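Local coordinates for CLIP-associating protein 2 (Mus musculus, PDB 3WOZ), which probably binds tubulin and tunes microtubule dynamics through its TOG domains, of which this alpha-helical HEAT-repeat domain is the one called TOG3, at residues A[80-85]-A[117-122]; A[128-133]-A[166-171]. All coordinates share one frame; numbering follows the deposited sequence.

Contact 1 (A[80-85]-A[117-122])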
ATOM      1  N   ASP A  80       3.094  11.300  12.237  1.00 47.86           N
ATOM      2  CA  ASP A  80       3.719  10.428  13.224  1.00 47.95           C
ATOM      3  C   ASP A  80       3.653   8.940  12.857  1.00 47.70           C
ATOM      4  O   ASP A  80       3.913   8.082  13.699  1.00 47.64           O
ATOM      5  CB  ASP A  80       3.079  10.669  14.594  1.00 48.11           C
ATOM      6  CG  ASP A  80       3.276  12.092  15.088  1.00 49.45           C
ATOM      7  OD1 ASP A  80       4.426  12.462  15.426  1.00 50.27           O
ATOM      8  OD2 ASP A  80       2.277  12.843  15.140  1.00 50.65           O
ATOM      9  N   LEU A  81       3.332   8.643  11.598  1.00 47.47           N
ATOM     10  CA  LEU A  81       3.077   7.266  11.158  1.00 47.19           C
ATOM     11  C   LEU A  81       4.068   6.723  10.127  1.00 47.01           C
ATOM     12  O   LEU A  81       3.831   5.669   9.529  1.00 46.99           O
ATOM     13  CB  LEU A  81       1.646   7.140  10.610  1.00 47.04           C
ATOM     14  CG  LEU A  81       0.492   7.134  11.615  1.00 47.09           C
ATOM     15  CD1 LEU A  81      -0.843   7.284  10.898  1.00 47.12           C
ATOM     16  CD2 LEU A  81       0.506   5.870  12.470  1.00 47.33           C
ATOM     17  N   GLN A  82       5.179   7.424   9.925  1.00 46.79           N
ATOM     18  CA  GLN A  82       6.146   7.033   8.894  1.00 46.74           C
ATOM     19  C   GLN A  82       6.794   5.664   9.132  1.00 46.31           C
ATOM     20  O   GLN A  82       7.081   4.934   8.176  1.00 46.28           O
ATOM     21  CB  GLN A  82       7.198   8.126   8.684  1.00 46.69           C
ATOM     22  CG  GLN A  82       6.669   9.280   7.830  1.00 47.99           C
ATOM     23  CD  GLN A  82       7.652  10.430   7.670  1.00 48.96           C
ATOM     24  OE1 GLN A  82       8.869  10.255   7.768  1.00 49.81           O
ATOM     25  NE2 GLN A  82       7.122  11.618   7.410  1.00 49.14           N
ATOM     26  N   ASP A  83       7.002   5.319  10.400  1.00 45.86           N
ATOM     27  CA  ASP A  83       7.592   4.032  10.763  1.00 45.60           C
ATOM     28  C   ASP A  83       6.591   2.882  10.657  1.00 45.07           C
ATOM     29  O   ASP A  83       6.987   1.716  10.617  1.00 45.43           O
ATOM     30  CB  ASP A  83       8.185   4.085  12.176  1.00 46.00           C
ATOM     31  CG  ASP A  83       9.367   5.032  12.280  1.00 46.76           C
ATOM     32  OD1 ASP A  83       9.452   5.759  13.288  1.00 48.57           O
ATOM     33  OD2 ASP A  83      10.214   5.056  11.360  1.00 48.62           O
ATOM     34  N   TRP A  84       5.302   3.215  10.609  1.00 44.10           N
ATOM     35  CA  TRP A  84       4.241   2.220  10.467  1.00 42.97           C
ATOM     36  C   TRP A  84       3.793   2.086   9.012  1.00 42.52           C
ATOM     37  O   TRP A  84       3.002   1.196   8.674  1.00 42.60           O
ATOM     38  CB  TRP A  84       3.049   2.571  11.371  1.00 42.88           C
ATOM     39  CG  TRP A  84       2.010   1.477  11.461  1.00 42.26           C
ATOM     40  CD1 TRP A  84       2.193   0.213  11.945  1.00 41.43           C
ATOM     41  CD2 TRP A  84       0.636   1.555  11.053  1.00 41.04           C
ATOM     42  NE1 TRP A  84       1.020  -0.501  11.862  1.00 40.87           N
ATOM     43  CE2 TRP A  84       0.049   0.299  11.319  1.00 40.86           C
ATOM     44  CE3 TRP A  84      -0.156   2.567  10.489  1.00 40.01           C
ATOM     45  CZ2 TRP A  84      -1.296   0.024  11.043  1.00 40.31           C
ATOM     46  CZ3 TRP A  84      -1.488   2.295  10.214  1.00 40.16           C
ATOM     47  CH2 TRP A  84      -2.046   1.032  10.494  1.00 40.48           C
ATOM     48  N   LEU A  85       4.313   2.962   8.153  1.00 41.67           N
ATOM     49  CA  LEU A  85       3.873   3.046   6.765  1.00 41.15           C
ATOM     50  C   LEU A  85       4.067   1.747   5.975  1.00 40.81           C
ATOM     51  O   LEU A  85       3.196   1.372   5.185  1.00 40.59           O
ATOM     52  CB  LEU A  85       4.525   4.237   6.043  1.00 41.05           C
ATOM     53  CG  LEU A  85       4.175   4.455   4.562  1.00 41.48           C
ATOM     54  CD1 LEU A  85       2.666   4.633   4.335  1.00 40.34           C
ATOM     55  CD2 LEU A  85       4.959   5.622   3.963  1.00 41.44           C
ATOM     56  N   GLU A 117      -2.011   9.967  -0.538  1.00 38.85           N
ATOM     57  CA  GLU A 117      -1.960  11.426  -0.468  1.00 39.49           C
ATOM     58  C   GLU A 117      -1.481  11.951   0.887  1.00 39.25           C
ATOM     59  O   GLU A 117      -1.364  13.160   1.071  1.00 39.49           O
ATOM     60  CB  GLU A 117      -3.324  12.046  -0.839  1.00 39.78           C
ATOM     61  CG  GLU A 117      -4.426  11.856   0.207  1.00 41.35           C
ATOM     62  CD  GLU A 117      -5.798  12.343  -0.264  1.00 43.85           C
ATOM     63  OE1 GLU A 117      -6.035  12.418  -1.487  1.00 44.80           O
ATOM     64  OE2 GLU A 117      -6.651  12.641   0.598  1.00 44.81           O
ATOM     65  N   SER A 118      -1.195  11.051   1.825  1.00 38.97           N
ATOM     66  CA  SER A 118      -0.857  11.463   3.192  1.00 38.92           C
ATOM     67  C   SER A 118       0.627  11.314   3.582  1.00 38.77           C
ATOM     68  O   SER A 118       1.029  11.751   4.653  1.00 38.64           O
ATOM     69  CB  SER A 118      -1.728  10.714   4.206  1.00 38.77           C
ATOM     70  OG  SER A 118      -3.109  10.887   3.928  1.00 38.69           O
ATOM     71  N   PHE A 119       1.430  10.704   2.718  1.00 38.86           N
ATOM     72  CA  PHE A 119       2.814  10.369   3.075  1.00 38.84           C
ATOM     73  C   PHE A 119       3.785  10.798   1.985  1.00 38.88           C
ATOM     74  O   PHE A 119       3.390  10.881   0.828  1.00 39.02           O
ATOM     75  CB  PHE A 119       2.946   8.862   3.328  1.00 38.37           C
ATOM     76  CG  PHE A 119       2.207   8.382   4.541  1.00 38.38           C
ATOM     77  CD1 PHE A 119       2.778   8.487   5.809  1.00 37.96           C
ATOM     78  CD2 PHE A 119       0.941   7.809   4.421  1.00 37.71           C
ATOM     79  CE1 PHE A 119       2.099   8.036   6.936  1.00 37.19           C
ATOM     80  CE2 PHE A 119       0.252   7.359   5.544  1.00 36.86           C
ATOM     81  CZ  PHE A 119       0.832   7.471   6.803  1.00 37.37           C
ATOM     82  N   PRO A 120       5.065  11.054   2.342  1.00 39.22           N
ATOM     83  CA  PRO A 120       6.034  11.429   1.302  1.00 39.42           C
ATOM     84  C   PRO A 120       6.107  10.382   0.196  1.00 39.45           C
ATOM     85  O   PRO A 120       6.044   9.188   0.476  1.00 39.40           O
ATOM     86  CB  PRO A 120       7.367  11.505   2.059  1.00 39.32           C
ATOM     87  CG  PRO A 120       6.988  11.723   3.487  1.00 39.62           C
ATOM     88  CD  PRO A 120       5.685  10.997   3.680  1.00 39.04           C
ATOM     89  N   ASN A 121       6.231  10.841  -1.045  1.00 39.88           N
ATOM     90  CA  ASN A 121       6.222   9.956  -2.206  1.00 40.42           C
ATOM     91  C   ASN A 121       7.417   8.997  -2.271  1.00 40.91           C
ATOM     92  O   ASN A 121       7.246   7.810  -2.561  1.00 40.67           O
ATOM     93  CB  ASN A 121       6.114  10.767  -3.501  1.00 40.40           C
ATOM     94  CG  ASN A 121       4.740  11.409  -3.690  1.00 41.27           C
ATOM     95  OD1 ASN A 121       3.712  10.848  -3.298  1.00 41.03           O
ATOM     96  ND2 ASN A 121       4.720  12.584  -4.317  1.00 40.56           N
ATOM     97  N   ASP A 122       8.619   9.514  -2.010  1.00 41.44           N
ATOM     98  CA  ASP A 122       9.835   8.696  -2.057  1.00 41.95           C
ATOM     99  C   ASP A 122       9.746   7.510  -1.097  1.00 41.68           C
ATOM    100  O   ASP A 122      10.027   6.374  -1.489  1.00 41.38           O
ATOM    101  CB  ASP A 122      11.104   9.536  -1.808  1.00 42.21           C
ATOM    102  CG  ASP A 122      11.104  10.244  -0.457  1.00 44.07           C
ATOM    103  OD1 ASP A 122      10.015  10.516   0.106  1.00 46.25           O
ATOM    104  OD2 ASP A 122      12.211  10.545   0.041  1.00 47.18           O
TER
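F119 carries the contact, its ring reaching into the turn that leads into helix 85-96, where L85 packs over one face and L81 sits at the edge. L85 CD1 stands above the ring 3.7 Å from the F119 ring centroid and 16° off the ring normal, a CH-pi contact displaced toward the CD2 rim. There L85 CD1 and F119 CD2 are 3.6 Å apart. The second methyl, L85 CD2, lies nearer the root of the side chain, beside CB and CG, 3.9 Å from F119 CB. With its CG anti to the backbone N (chi1 179°), L85 runs antiparallel to the phenylalanine side chain, CD1 over the ring and CD2 nearer the stem. L81 makes a different approach: its CB lies in the ring plane, 3.8 Å from F119 CE1, so the leucine root abuts the rim, while L85 takes one face. F119 places its CG beside the backbone N and anti to the carbonyl carbon (chi1 -67°), which aims the ring across at the 80-85 turn. The arrangement belongs to an all-helical HEAT-repeat array of the TOG type, in which the linker between helices 60-77 and 85-96 meets the short link between helices 102-118 and 121-133. I74 of helix 60-77 and Q124 of helix 121-133 also touch F119, placing its ring among several helices. On the more exposed flank, the extended chain of Q82 brings its amide to P120, the N-cap residue of helix 121-133; Q82 NE2 is 3.9 Å from P120 CG, and the two side chains meet nearly at right angles. Within the turn, W84 N bonds to L81 O at 3.1 Å, while no hydrogen bond joins the two segments.

Contact 2 (A[128-133]-A[166-171]); sequences LMRFTV and SSETRL
R130 and E168 meet obliquely across two neighbouring helices, their guanidinium and carboxylate planes turned 55° against each other. R130 NH1 gives a weak hydrogen bond within a salt bridge to E168 OE1, at 3.4 Å with an N-H...O angle of 140°; the carboxylate oxygen lies at the edge of the guanidinium, near its plane. The arginine chain bends at chi3, whereas the glutamate extends straight beyond CG, and the carboxylate also lies against the aliphatic stem, with E168 OE2 3.6 Å from R130 CG. Replacing R130 by an alanine, which lacks the guanidinium and the methylenes beyond CB, would probably leave the E168 carboxylate without its cationic mate in this contact and open a gap beside it. One turn on, V133 and L171 cross nearly at right angles: V133 CG1 abuts L171 CG at 3.7 Å, and L171 CD2 reaches V133 CB at 3.8 Å. Deeper in, selenomethionine M129 bends at chi2 and chi3, turning its end away from the facing helix while SE remains 3.9 Å from T169 CG2. I151 of helix 141-155 and A172 of helix 167-179 also touch M129. The start of helix 167-179 carries an N-cap, with S166 OG accepting a weak bond from T169 N at 3.5 Å. The local axes approach to 8.8 Å and cross at 50°, a partly buried helix-helix interface in which M129 and T169 are the buried pair while R130-E168 and V133-L171 lie toward more open flanks, joining nonconsecutive helices of the HEAT-repeat array that forms this TOG domain.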
ATOM      1  N   LEU A 128       7.282   0.257  -1.941  1.00 47.76           N
ATOM      2  CA  LEU A 128       6.702  -0.445  -3.075  1.00 48.73           C
ATOM      3  C   LEU A 128       7.739  -1.245  -3.866  1.00 49.72           C
ATOM      4  O   LEU A 128       7.431  -2.313  -4.393  1.00 49.60           O
ATOM      5  CB  LEU A 128       5.954   0.531  -3.985  1.00 48.58           C
ATOM      6  CG  LEU A 128       4.667   1.167  -3.434  1.00 48.25           C
ATOM      7  CD1 LEU A 128       4.118   2.169  -4.423  1.00 47.86           C
ATOM      8  CD2 LEU A 128       3.616   0.134  -3.105  1.00 47.36           C
HETATM    9  N   MSE A 129       8.964  -0.732  -3.944  1.00 51.01           N
HETATM   10  CA  MSE A 129      10.031  -1.452  -4.634  1.00 52.53           C
HETATM   11  C   MSE A 129      10.421  -2.725  -3.877  1.00 53.11           C
HETATM   12  O   MSE A 129      10.504  -3.795  -4.474  1.00 53.25           O
HETATM   13  CB  MSE A 129      11.239  -0.549  -4.898  1.00 52.87           C
HETATM   14  CG  MSE A 129      10.986   0.580  -5.901  1.00 53.85           C
HETATM   15 SE   MSE A 129      10.265   0.049  -7.643  1.00 58.89          SE
HETATM   16  CE  MSE A 129       8.356   0.300  -7.307  1.00 57.33           C
ATOM     17  N   ARG A 130      10.624  -2.604  -2.567  1.00 54.06           N
ATOM     18  CA  ARG A 130      10.912  -3.757  -1.708  1.00 55.18           C
ATOM     19  C   ARG A 130       9.773  -4.783  -1.692  1.00 55.64           C
ATOM     20  O   ARG A 130      10.025  -5.989  -1.720  1.00 55.62           O
ATOM     21  CB  ARG A 130      11.248  -3.311  -0.279  1.00 55.20           C
ATOM     22  CG  ARG A 130      12.653  -2.725  -0.117  1.00 56.53           C
ATOM     23  CD  ARG A 130      12.946  -2.306   1.329  1.00 58.30           C
ATOM     24  NE  ARG A 130      12.135  -1.163   1.752  1.00 58.96           N
ATOM     25  CZ  ARG A 130      12.450   0.113   1.534  1.00 60.10           C
ATOM     26  NH1 ARG A 130      13.567   0.435   0.892  1.00 60.24           N
ATOM     27  NH2 ARG A 130      11.637   1.075   1.957  1.00 60.37           N
ATOM     28  N   PHE A 131       8.529  -4.305  -1.657  1.00 56.15           N
ATOM     29  CA  PHE A 131       7.363  -5.191  -1.629  1.00 56.83           C
ATOM     30  C   PHE A 131       7.223  -6.004  -2.919  1.00 57.61           C
ATOM     31  O   PHE A 131       6.857  -7.178  -2.879  1.00 57.65           O
ATOM     32  CB  PHE A 131       6.082  -4.399  -1.345  1.00 56.49           C
ATOM     33  CG  PHE A 131       4.899  -5.253  -0.963  1.00 55.63           C
ATOM     34  CD1 PHE A 131       5.014  -6.237   0.016  1.00 54.64           C
ATOM     35  CD2 PHE A 131       3.658  -5.047  -1.559  1.00 55.01           C
ATOM     36  CE1 PHE A 131       3.919  -7.016   0.380  1.00 54.17           C
ATOM     37  CE2 PHE A 131       2.555  -5.818  -1.198  1.00 54.45           C
ATOM     38  CZ  PHE A 131       2.687  -6.807  -0.230  1.00 54.61           C
ATOM     39  N   THR A 132       7.523  -5.372  -4.051  1.00 58.74           N
ATOM     40  CA  THR A 132       7.485  -6.026  -5.357  1.00 60.10           C
ATOM     41  C   THR A 132       8.436  -7.229  -5.416  1.00 61.14           C
ATOM     42  O   THR A 132       8.085  -8.276  -5.963  1.00 61.14           O
ATOM     43  CB  THR A 132       7.807  -5.022  -6.487  1.00 60.07           C
ATOM     44  OG1 THR A 132       6.829  -3.974  -6.484  1.00 60.36           O
ATOM     45  CG2 THR A 132       7.806  -5.701  -7.859  1.00 59.95           C
ATOM     46  N   VAL A 133       9.624  -7.077  -4.834  1.00 62.39           N
ATOM     47  CA  VAL A 133      10.626  -8.143  -4.831  1.00 63.73           C
ATOM     48  C   VAL A 133      10.508  -9.078  -3.621  1.00 64.69           C
ATOM     49  O   VAL A 133      11.086 -10.169  -3.626  1.00 64.88           O
ATOM     50  CB  VAL A 133      12.082  -7.588  -4.929  1.00 63.58           C
ATOM     51  CG1 VAL A 133      12.170  -6.501  -5.984  1.00 63.77           C
ATOM     52  CG2 VAL A 133      12.575  -7.067  -3.581  1.00 63.63           C
ATOM     53  N   SER A 166      18.796   2.395  -8.658  1.00 61.45           N
ATOM     54  CA  SER A 166      19.483   1.669  -7.598  1.00 61.72           C
ATOM     55  C   SER A 166      19.361   0.168  -7.852  1.00 61.80           C
ATOM     56  O   SER A 166      18.773  -0.246  -8.851  1.00 61.86           O
ATOM     57  CB  SER A 166      18.894   2.037  -6.236  1.00 61.67           C
ATOM     58  OG  SER A 166      17.492   1.841  -6.219  1.00 62.07           O
ATOM     59  N   SER A 167      19.920  -0.640  -6.953  1.00 61.91           N
ATOM     60  CA  SER A 167      19.840  -2.096  -7.066  1.00 62.03           C
ATOM     61  C   SER A 167      18.422  -2.618  -6.810  1.00 62.05           C
ATOM     62  O   SER A 167      17.923  -3.460  -7.559  1.00 62.00           O
ATOM     63  CB  SER A 167      20.847  -2.769  -6.129  1.00 62.06           C
ATOM     64  OG  SER A 167      20.631  -2.394  -4.778  1.00 62.90           O
ATOM     65  N   GLU A 168      17.781  -2.106  -5.760  1.00 62.02           N
ATOM     66  CA  GLU A 168      16.412  -2.495  -5.409  1.00 62.16           C
ATOM     67  C   GLU A 168      15.392  -2.121  -6.483  1.00 61.84           C
ATOM     68  O   GLU A 168      14.515  -2.920  -6.819  1.00 61.69           O
ATOM     69  CB  GLU A 168      16.002  -1.883  -4.069  1.00 62.27           C
ATOM     70  CG  GLU A 168      16.525  -2.645  -2.866  1.00 63.26           C
ATOM     71  CD  GLU A 168      16.064  -2.061  -1.540  1.00 64.85           C
ATOM     72  OE1 GLU A 168      15.561  -0.912  -1.520  1.00 65.20           O
ATOM     73  OE2 GLU A 168      16.214  -2.756  -0.512  1.00 65.41           O
ATOM     74  N   THR A 169      15.525  -0.911  -7.020  1.00 61.64           N
ATOM     75  CA  THR A 169      14.620  -0.413  -8.047  1.00 61.48           C
ATOM     76  C   THR A 169      14.885  -1.103  -9.386  1.00 61.44           C
ATOM     77  O   THR A 169      13.971  -1.286 -10.192  1.00 61.40           O
ATOM     78  CB  THR A 169      14.710   1.122  -8.171  1.00 61.48           C
ATOM     79  OG1 THR A 169      14.632   1.704  -6.864  1.00 61.60           O
ATOM     80  CG2 THR A 169      13.571   1.664  -9.006  1.00 61.29           C
ATOM     81  N   ARG A 170      16.141  -1.487  -9.603  1.00 61.35           N
ATOM     82  CA  ARG A 170      16.537  -2.290 -10.755  1.00 61.20           C
ATOM     83  C   ARG A 170      15.971  -3.708 -10.636  1.00 60.99           C
ATOM     84  O   ARG A 170      15.501  -4.282 -11.619  1.00 60.93           O
ATOM     85  CB  ARG A 170      18.061  -2.329 -10.847  1.00 61.31           C
ATOM     86  CG  ARG A 170      18.627  -2.667 -12.213  1.00 61.51           C
ATOM     87  CD  ARG A 170      20.045  -2.110 -12.393  1.00 61.47           C
ATOM     88  NE  ARG A 170      20.904  -2.328 -11.226  1.00 61.34           N
ATOM     89  CZ  ARG A 170      21.425  -1.358 -10.474  1.00 61.21           C
ATOM     90  NH1 ARG A 170      21.194  -0.081 -10.759  1.00 61.35           N
ATOM     91  NH2 ARG A 170      22.189  -1.669  -9.436  1.00 60.95           N
ATOM     92  N   LEU A 171      16.020  -4.255  -9.423  1.00 60.88           N
ATOM     93  CA  LEU A 171      15.485  -5.582  -9.113  1.00 61.09           C
ATOM     94  C   LEU A 171      13.956  -5.622  -9.245  1.00 61.07           C
ATOM     95  O   LEU A 171      13.388  -6.648  -9.618  1.00 61.17           O
ATOM     96  CB  LEU A 171      15.912  -5.999  -7.698  1.00 61.08           C
ATOM     97  CG  LEU A 171      15.588  -7.382  -7.115  1.00 61.64           C
ATOM     98  CD1 LEU A 171      16.375  -8.496  -7.794  1.00 62.23           C
ATOM     99  CD2 LEU A 171      15.853  -7.390  -5.614  1.00 61.98           C
TER

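From the N terminus, the chain leaves helix 60-77, makes the 80-85 turn, and runs through helices 85-96 and 102-118 before contact 1 closes this largely helical loop at 117-122. Helix 121-133 starts at that closure and supplies the first segment of contact 2 farther along. The chain then passes through helix 141-155 and a loop until 166-171 closes contact 2 at the start of helix 167-179. The two loops follow in series, neither nested nor crossed. Their centres are 18 Å apart and their nearest atoms about 7 Å, so they do not touch; shared helix 121-133 connects the 80-85 turn to helix 167-179.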